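Long-range contacts in dienelactone hydrolase (Anabaena variabilis, PDB 2O2G), which is probably a hydrolase of the dienelactone hydrolase family, with an alpha/beta-hydrolase fold: residues G26-P31 / P109-L114; I37-H42 / A66-D71. One frame throughout, in Å; residues are numbered along the deposited sequence.

Contact 1 (G26-P31 / P109-L114). With EDO (1,2-ethanediol), chain D.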
ATOM      1  N   GLY A  26     -11.268   4.296  -7.969  1.00 25.01           N
ATOM      2  CA  GLY A  26      -9.857   4.121  -8.167  1.00 18.72           C
ATOM      3  C   GLY A  26      -9.291   4.972  -9.255  1.00 21.55           C
ATOM      4  O   GLY A  26     -10.008   5.434 -10.135  1.00 17.37           O
ATOM      5  N   ASN A  27      -7.976   5.142  -9.195  1.00 20.61           N
ATOM      6  CA  ASN A  27      -7.283   5.890 -10.223  0.50 22.92           C
ATOM      7  C   ASN A  27      -6.155   4.927 -10.676  1.00 22.14           C
ATOM      8  O   ASN A  27      -5.223   4.591  -9.904  1.00 22.95           O
ATOM      9  CB  ASN A  27      -6.853   7.295  -9.719  0.50 22.07           C
ATOM     10  CG  ASN A  27      -8.079   8.272  -9.377  0.50 28.63           C
ATOM     11  OD1 ASN A  27      -9.201   8.185  -9.923  0.50 31.70           O
ATOM     12  ND2 ASN A  27      -7.804   9.247  -8.504  0.50 30.82           N
ATOM     13  N   LEU A  28      -6.302   4.437 -11.921  1.00 22.10           N
ATOM     14  CA  LEU A  28      -5.391   3.475 -12.518  1.00 24.02           C
ATOM     15  C   LEU A  28      -4.498   4.105 -13.548  1.00 23.45           C
ATOM     16  O   LEU A  28      -4.976   4.787 -14.471  1.00 23.55           O
ATOM     17  CB  LEU A  28      -6.199   2.364 -13.200  1.00 27.07           C
ATOM     18  CG  LEU A  28      -5.496   1.191 -13.898  1.00 24.74           C
ATOM     19  CD1 LEU A  28      -4.712   0.265 -12.951  1.00 23.17           C
ATOM     20  CD2 LEU A  28      -6.572   0.406 -14.647  1.00 22.95           C
ATOM     21  N   VAL A  29      -3.199   3.896 -13.394  1.00 24.06           N
ATOM     22  CA  VAL A  29      -2.229   4.357 -14.402  1.00 23.49           C
ATOM     23  C   VAL A  29      -1.355   3.165 -14.791  1.00 24.90           C
ATOM     24  O   VAL A  29      -0.814   2.513 -13.919  1.00 24.48           O
ATOM     25  CB  VAL A  29      -1.283   5.454 -13.864  1.00 21.76           C
ATOM     26  CG1 VAL A  29      -0.264   5.830 -14.924  1.00 22.24           C
ATOM     27  CG2 VAL A  29      -2.043   6.665 -13.428  1.00 31.08           C
ATOM     28  N   ILE A  30      -1.186   2.907 -16.091  1.00 20.50           N
ATOM     29  CA  ILE A  30      -0.358   1.772 -16.538  1.00 22.98           C
ATOM     30  C   ILE A  30       0.626   2.241 -17.590  1.00 22.76           C
ATOM     31  O   ILE A  30       0.244   2.374 -18.762  1.00 25.70           O
ATOM     32  CB  ILE A  30      -1.204   0.640 -17.180  1.00 24.19           C
ATOM     33  CG1 ILE A  30      -2.251   0.113 -16.208  1.00 21.45           C
ATOM     34  CG2 ILE A  30      -0.276  -0.545 -17.606  1.00 24.84           C
ATOM     35  CD1 ILE A  30      -3.276  -0.824 -16.814  1.00 24.63           C
ATOM     36  N   PRO A  31       1.866   2.558 -17.188  1.00 21.95           N
ATOM     37  CA  PRO A  31       2.775   2.983 -18.269  1.00 23.63           C
ATOM     38  C   PRO A  31       3.038   1.896 -19.299  1.00 25.54           C
ATOM     39  O   PRO A  31       2.963   0.724 -18.986  1.00 24.47           O
ATOM     40  CB  PRO A  31       4.083   3.300 -17.535  1.00 21.74           C
ATOM     41  CG  PRO A  31       3.720   3.443 -16.052  1.00 23.48           C
ATOM     42  CD  PRO A  31       2.520   2.584 -15.858  1.00 20.92           C
ATOM     43  N   PRO A 109      -8.940  -7.922 -17.734  1.00 26.51           N
ATOM     44  CA  PRO A 109      -7.983  -8.164 -18.837  1.00 28.35           C
ATOM     45  C   PRO A 109      -6.924  -7.100 -19.041  1.00 27.33           C
ATOM     46  O   PRO A 109      -5.838  -7.440 -19.498  1.00 28.20           O
ATOM     47  CB  PRO A 109      -8.865  -8.288 -20.072  1.00 29.57           C
ATOM     48  CG  PRO A 109     -10.263  -8.528 -19.541  1.00 30.11           C
ATOM     49  CD  PRO A 109     -10.338  -7.908 -18.196  1.00 26.20           C
ATOM     50  N   ASP A 110      -7.211  -5.843 -18.670  1.00 28.54           N
ATOM     51  CA  ASP A 110      -6.228  -4.753 -18.800  1.00 28.44           C
ATOM     52  C   ASP A 110      -5.047  -4.859 -17.824  1.00 28.14           C
ATOM     53  O   ASP A 110      -3.970  -4.305 -18.076  1.00 29.89           O
ATOM     54  CB  ASP A 110      -6.884  -3.396 -18.551  1.00 29.99           C
ATOM     55  CG  ASP A 110      -7.884  -3.017 -19.614  1.00 29.73           C
ATOM     56  OD1 ASP A 110      -7.852  -3.607 -20.706  1.00 26.69           O
ATOM     57  OD2 ASP A 110      -8.724  -2.132 -19.324  1.00 36.15           O
ATOM     58  N   THR A 111      -5.247  -5.536 -16.705  1.00 25.87           N
ATOM     59  CA  THR A 111      -4.186  -5.655 -15.693  1.00 26.14           C
ATOM     60  C   THR A 111      -3.777  -7.051 -15.283  1.00 26.24           C
ATOM     61  O   THR A 111      -2.851  -7.193 -14.476  1.00 27.24           O
ATOM     62  CB  THR A 111      -4.622  -4.938 -14.394  1.00 30.50           C
ATOM     63  OG1 THR A 111      -5.867  -5.510 -13.932  1.00 24.57           O
ATOM     64  CG2 THR A 111      -4.788  -3.455 -14.674  1.00 27.18           C
ATOM     65  N   GLN A 112      -4.419  -8.076 -15.849  1.00 24.29           N
ATOM     66  CA  GLN A 112      -4.172  -9.480 -15.450  1.00 23.63           C
ATOM     67  C   GLN A 112      -2.719  -9.945 -15.495  1.00 24.35           C
ATOM     68  O   GLN A 112      -2.295 -10.818 -14.725  1.00 22.81           O
ATOM     69  CB  GLN A 112      -5.057 -10.429 -16.280  1.00 24.07           C
ATOM     70  CG  GLN A 112      -4.855 -10.367 -17.808  1.00 22.97           C
ATOM     71  CD  GLN A 112      -5.880 -11.183 -18.544  1.00 24.47           C
ATOM     72  OE1 GLN A 112      -6.855 -11.634 -17.956  1.00 27.61           O
ATOM     73  NE2 GLN A 112      -5.687 -11.348 -19.836  1.00 31.94           N
ATOM     74  N   HIS A 113      -1.961  -9.358 -16.404  1.00 23.43           N
ATOM     75  CA  HIS A 113      -0.553  -9.667 -16.586  1.00 24.26           C
ATOM     76  C   HIS A 113       0.357  -8.964 -15.586  1.00 27.45           C
ATOM     77  O   HIS A 113       1.551  -9.267 -15.535  1.00 26.29           O
ATOM     78  CB  HIS A 113      -0.117  -9.234 -17.976  1.00 23.00           C
ATOM     79  CG  HIS A 113      -0.152  -7.745 -18.190  1.00 29.65           C
ATOM     80  ND1 HIS A 113      -1.330  -7.040 -18.349  1.00 26.96           N
ATOM     81  CD2 HIS A 113       0.849  -6.838 -18.319  1.00 29.17           C
ATOM     82  CE1 HIS A 113      -1.049  -5.763 -18.555  1.00 29.31           C
ATOM     83  NE2 HIS A 113       0.262  -5.611 -18.531  1.00 26.40           N
ATOM     84  N   LEU A 114      -0.177  -8.025 -14.793  1.00 27.36           N
ATOM     85  CA  LEU A 114       0.685  -7.261 -13.906  1.00 27.02           C
ATOM     86  C   LEU A 114       0.953  -7.931 -12.560  1.00 27.34           C
ATOM     87  O   LEU A 114       0.041  -8.472 -11.932  1.00 28.28           O
ATOM     88  CB  LEU A 114       0.111  -5.859 -13.715  1.00 27.58           C
ATOM     89  CG  LEU A 114       0.004  -5.004 -14.992  1.00 22.74           C
ATOM     90  CD1 LEU A 114      -0.908  -3.812 -14.739  1.00 26.55           C
ATOM     91  CD2 LEU A 114       1.378  -4.541 -15.506  1.00 25.81           C
TER
HETATM   92  C1  EDO D 225     -13.907   7.510  -9.798  1.00 36.13           C
HETATM   93  O1  EDO D 225     -12.975   6.411  -9.957  1.00 27.06           O
HETATM   94  C2  EDO D 225     -15.126   7.433 -10.705  1.00 40.17           C
HETATM   95  O2  EDO D 225     -15.511   6.075 -10.987  1.00 37.74           O
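On one face of the central sheet of the alpha/beta-hydrolase fold, L28, near the end of strand 22-29, and I30, just past it, pack on the type I beta turn T111-L114 that leads from helix 91-107 into strand 115-121. The two segments meet through side chains, with 171 Å² buried between them in all. I30 does most of the touching. Its CG1 lies anti to the carbonyl carbon (chi1 -58°) and the chain runs on extended, which delivers CD1 to the loop. There I30 CD1 meets T111 CG2 at 3.7 Å, the two side chains crossing at about a right angle, and the same methyl rests 3.8 Å from the backbone O of D110. A looser apolar contact joins I30 CD1 to L114 CD1 at 4.3 Å. L28 reaches the same threonine tip to tip, its CD1 4.1 Å from T111 CG2, so that this one methyl receives both aliphatic chains. The polar branch of T111 is used differently: OG1 hydrogen-bonds to the backbone O of L105 near the end of helix 91-107, which fixes the rotation of the side chain and leaves CG2 facing the strand. Within the turn L114 N donates to T111 O at 2.8 Å. At the far end of the strand segment, G26 N makes a weak hydrogen bond of 3.4 Å to O1 of an ethanediol, probably a crystallisation additive, which is also bonded to V15 O. Strand 22-29 itself is held between strands 12-19 and 66-70, bonding to the former through the backbones of L28 and Y13, while the side chains of L28 and L114 both reach I37 of strand 36-41.

Contact 2 (I37-H42 / A66-D71)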
ATOM      1  N   ILE A  37       2.372  -3.822 -10.812  1.00 26.70           N
ATOM      2  CA  ILE A  37       1.412  -2.819 -10.408  1.00 24.24           C
ATOM      3  C   ILE A  37       1.418  -2.721  -8.887  1.00 25.88           C
ATOM      4  O   ILE A  37       1.429  -3.743  -8.178  1.00 25.68           O
ATOM      5  CB  ILE A  37      -0.005  -3.080 -10.950  1.00 27.12           C
ATOM      6  CG1 ILE A  37      -0.890  -1.840 -10.704  1.00 21.93           C
ATOM      7  CG2 ILE A  37      -0.605  -4.338 -10.357  1.00 24.43           C
ATOM      8  CD1 ILE A  37      -2.163  -1.830 -11.517  1.00 32.31           C
ATOM      9  N   VAL A  38       1.427  -1.481  -8.414  1.00 25.57           N
ATOM     10  CA  VAL A  38       1.405  -1.192  -6.995  1.00 29.22           C
ATOM     11  C   VAL A  38       0.022  -0.692  -6.557  1.00 27.52           C
ATOM     12  O   VAL A  38      -0.447   0.376  -6.981  1.00 27.03           O
ATOM     13  CB  VAL A  38       2.461  -0.152  -6.668  1.00 25.12           C
ATOM     14  CG1 VAL A  38       2.440   0.183  -5.173  1.00 27.90           C
ATOM     15  CG2 VAL A  38       3.833  -0.666  -7.127  1.00 32.38           C
ATOM     16  N   LEU A  39      -0.621  -1.483  -5.713  1.00 28.81           N
ATOM     17  CA  LEU A  39      -1.890  -1.126  -5.135  1.00 26.63           C
ATOM     18  C   LEU A  39      -1.622  -0.399  -3.812  1.00 28.22           C
ATOM     19  O   LEU A  39      -0.919  -0.927  -2.931  1.00 22.40           O
ATOM     20  CB  LEU A  39      -2.730  -2.365  -4.924  1.00 27.49           C
ATOM     21  CG  LEU A  39      -4.157  -2.219  -4.364  1.00 29.85           C
ATOM     22  CD1 LEU A  39      -5.128  -1.399  -5.180  1.00 27.04           C
ATOM     23  CD2 LEU A  39      -4.718  -3.590  -4.235  1.00 33.32           C
ATOM     24  N   PHE A  40      -2.178   0.809  -3.678  1.00 27.41           N
ATOM     25  CA  PHE A  40      -1.988   1.649  -2.484  1.00 28.13           C
ATOM     26  C   PHE A  40      -3.093   1.543  -1.440  1.00 28.43           C
ATOM     27  O   PHE A  40      -4.232   1.675  -1.787  1.00 32.89           O
ATOM     28  CB  PHE A  40      -1.921   3.122  -2.882  1.00 27.31           C
ATOM     29  CG  PHE A  40      -0.654   3.522  -3.502  1.00 30.44           C
ATOM     30  CD1 PHE A  40      -0.342   3.117  -4.781  1.00 30.84           C
ATOM     31  CD2 PHE A  40       0.229   4.367  -2.831  1.00 31.85           C
ATOM     32  CE1 PHE A  40       0.839   3.509  -5.368  1.00 34.87           C
ATOM     33  CE2 PHE A  40       1.397   4.775  -3.429  1.00 34.04           C
ATOM     34  CZ  PHE A  40       1.713   4.332  -4.685  1.00 31.84           C
ATOM     35  N   ALA A  41      -2.740   1.252  -0.187  1.00 27.18           N
ATOM     36  CA  ALA A  41      -3.655   1.252   0.950  1.00 25.05           C
ATOM     37  C   ALA A  41      -3.386   2.565   1.650  1.00 27.57           C
ATOM     38  O   ALA A  41      -2.304   2.757   2.189  1.00 28.60           O
ATOM     39  CB  ALA A  41      -3.349   0.100   1.891  1.00 30.47           C
ATOM     40  N   HIS A  42      -4.350   3.475   1.613  1.00 28.03           N
ATOM     41  CA  HIS A  42      -4.205   4.792   2.202  1.00 28.32           C
ATOM     42  C   HIS A  42      -4.379   4.685   3.705  1.00 28.54           C
ATOM     43  O   HIS A  42      -4.831   3.643   4.227  1.00 32.94           O
ATOM     44  CB  HIS A  42      -5.211   5.794   1.565  1.00 31.51           C
ATOM     45  CG  HIS A  42      -6.661   5.405   1.739  1.00 32.88           C
ATOM     46  ND1 HIS A  42      -7.305   5.430   2.962  1.00 34.90           N
ATOM     47  CD2 HIS A  42      -7.584   4.970   0.845  1.00 34.44           C
ATOM     48  CE1 HIS A  42      -8.558   5.024   2.809  1.00 36.88           C
ATOM     49  NE2 HIS A  42      -8.758   4.756   1.530  1.00 28.72           N
ATOM     50  N   ALA A  66       3.069   0.368 -12.925  1.00 29.06           N
ATOM     51  CA  ALA A  66       1.658   0.704 -12.925  1.00 30.75           C
ATOM     52  C   ALA A  66       1.272   0.992 -11.506  1.00 29.35           C
ATOM     53  O   ALA A  66       1.929   0.503 -10.576  1.00 28.91           O
ATOM     54  CB  ALA A  66       0.814  -0.458 -13.446  1.00 33.36           C
ATOM     55  N   THR A  67       0.203   1.778 -11.331  1.00 29.01           N
ATOM     56  CA  THR A  67      -0.324   2.083  -9.980  1.00 26.42           C
ATOM     57  C   THR A  67      -1.866   2.102  -9.930  1.00 25.45           C
ATOM     58  O   THR A  67      -2.517   2.473 -10.908  1.00 24.39           O
ATOM     59  CB  THR A  67       0.182   3.452  -9.450  1.00 19.72           C
ATOM     60  OG1 THR A  67      -0.293   4.526 -10.284  1.00 24.91           O
ATOM     61  CG2 THR A  67       1.712   3.476  -9.406  1.00 31.98           C
ATOM     62  N   LEU A  68      -2.412   1.676  -8.801  1.00 24.44           N
ATOM     63  CA  LEU A  68      -3.854   1.780  -8.497  1.00 23.88           C
ATOM     64  C   LEU A  68      -4.004   2.420  -7.118  1.00 25.32           C
ATOM     65  O   LEU A  68      -3.640   1.837  -6.113  1.00 26.54           O
ATOM     66  CB  LEU A  68      -4.558   0.437  -8.526  1.00 24.70           C
ATOM     67  CG  LEU A  68      -6.049   0.471  -8.145  1.00 27.27           C
ATOM     68  CD1 LEU A  68      -6.821   1.424  -9.080  1.00 27.48           C
ATOM     69  CD2 LEU A  68      -6.618  -0.945  -8.147  1.00 33.92           C
ATOM     70  N   LEU A  69      -4.442   3.676  -7.122  1.00 25.72           N
ATOM     71  CA  LEU A  69      -4.742   4.426  -5.926  1.00 26.95           C
ATOM     72  C   LEU A  69      -6.235   4.236  -5.766  1.00 27.52           C
ATOM     73  O   LEU A  69      -6.992   4.596  -6.645  1.00 27.34           O
ATOM     74  CB  LEU A  69      -4.386   5.883  -6.147  1.00 25.07           C
ATOM     75  CG  LEU A  69      -2.871   6.139  -6.184  1.00 31.15           C
ATOM     76  CD1 LEU A  69      -2.574   7.362  -7.009  1.00 25.66           C
ATOM     77  CD2 LEU A  69      -2.340   6.269  -4.798  1.00 31.83           C
ATOM     78  N   ILE A  70      -6.632   3.658  -4.643  1.00 26.42           N
ATOM     79  CA  ILE A  70      -8.023   3.321  -4.370  1.00 27.78           C
ATOM     80  C   ILE A  70      -8.590   3.862  -3.059  1.00 26.78           C
ATOM     81  O   ILE A  70      -7.865   4.095  -2.102  1.00 26.04           O
ATOM     82  CB  ILE A  70      -8.115   1.779  -4.410  1.00 25.94           C
ATOM     83  CG1 ILE A  70      -9.525   1.325  -4.725  1.00 35.54           C
ATOM     84  CG2 ILE A  70      -7.510   1.113  -3.156  1.00 26.95           C
ATOM     85  CD1 ILE A  70      -9.552  -0.067  -5.196  1.00 42.03           C
ATOM     86  N   ASP A  71      -9.891   4.089  -3.020  1.00 27.03           N
ATOM     87  CA  ASP A  71     -10.551   4.400  -1.785  1.00 27.81           C
ATOM     88  C   ASP A  71     -10.926   3.028  -1.225  1.00 29.79           C
ATOM     89  O   ASP A  71     -11.634   2.253  -1.877  1.00 28.10           O
ATOM     90  CB  ASP A  71     -11.818   5.235  -2.009  1.00 30.47           C
ATOM     91  CG  ASP A  71     -11.519   6.687  -2.372  1.00 28.82           C
ATOM     92  OD1 ASP A  71     -10.440   7.203  -2.008  1.00 32.09           O
ATOM     93  OD2 ASP A  71     -12.396   7.300  -2.993  1.00 37.36           O
TER
HETATM   94  O   HOH W   1      -5.054   4.678  -2.215  1.00 21.39           O
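With CG anti to its carbonyl carbon (chi1 -75°), F40 lays its ring beside L69, whose CG takes the same position (chi1 -72°), and L69 CD2 sits over one ring face in a CH-pi contact, 3.8 Å from the centroid. These are neighbouring parallel strands of a beta-alpha-beta crossover, linked through helix 51-63, in the alpha/beta-hydrolase sheet. V38 N donates to A66 O, L68 N to V38 O and F40 N to L68 O, each at 3.0 Å; the last bond runs nearly along the C=O axis. T67 CG2 lies at the F40 ring edge, and F119, N53 and L60 also adjoin this side chain, so an alanine here would probably leave L69 CD2 without its aromatic partner and open a gap toward helix 51-63. On the other face, I37 CG1 meets A66 CB at 3.5 Å, while L39 and L68 lie side by side, with L39 CD1 tight against L68 CD2 at 3.4 Å. Beyond the paired residues the H42 ring turns its edge to I70 O, and its NE2 is hydrogen-bonded to L72 N. A water bridges the diverging strand ends, donating to F40 O at 3.1 Å and I70 O at 2.9 Å.

How the contacts relate
From the N terminus, the chain first runs through G26-P31 at the end of strand 22-29, then turns back into I37-H42. After helix 51-63 it returns as A66-D71, closing the 23-residue loop of contact 2; helices 75-84 and 91-107 follow before P109-L114 closes contact 1. Contact 2 is thus nested inside the loop of contact 1. The sheet order differs from the chain order, because strand 66-70 lies between 22-29 and 36-41. The two contacts therefore touch directly: N27 N to L69 O and T67 N to V29 O are probable hydrogen bonds, and P31 packs on A66. Together they tie three neighbouring strands to the loop entering strand 115-121.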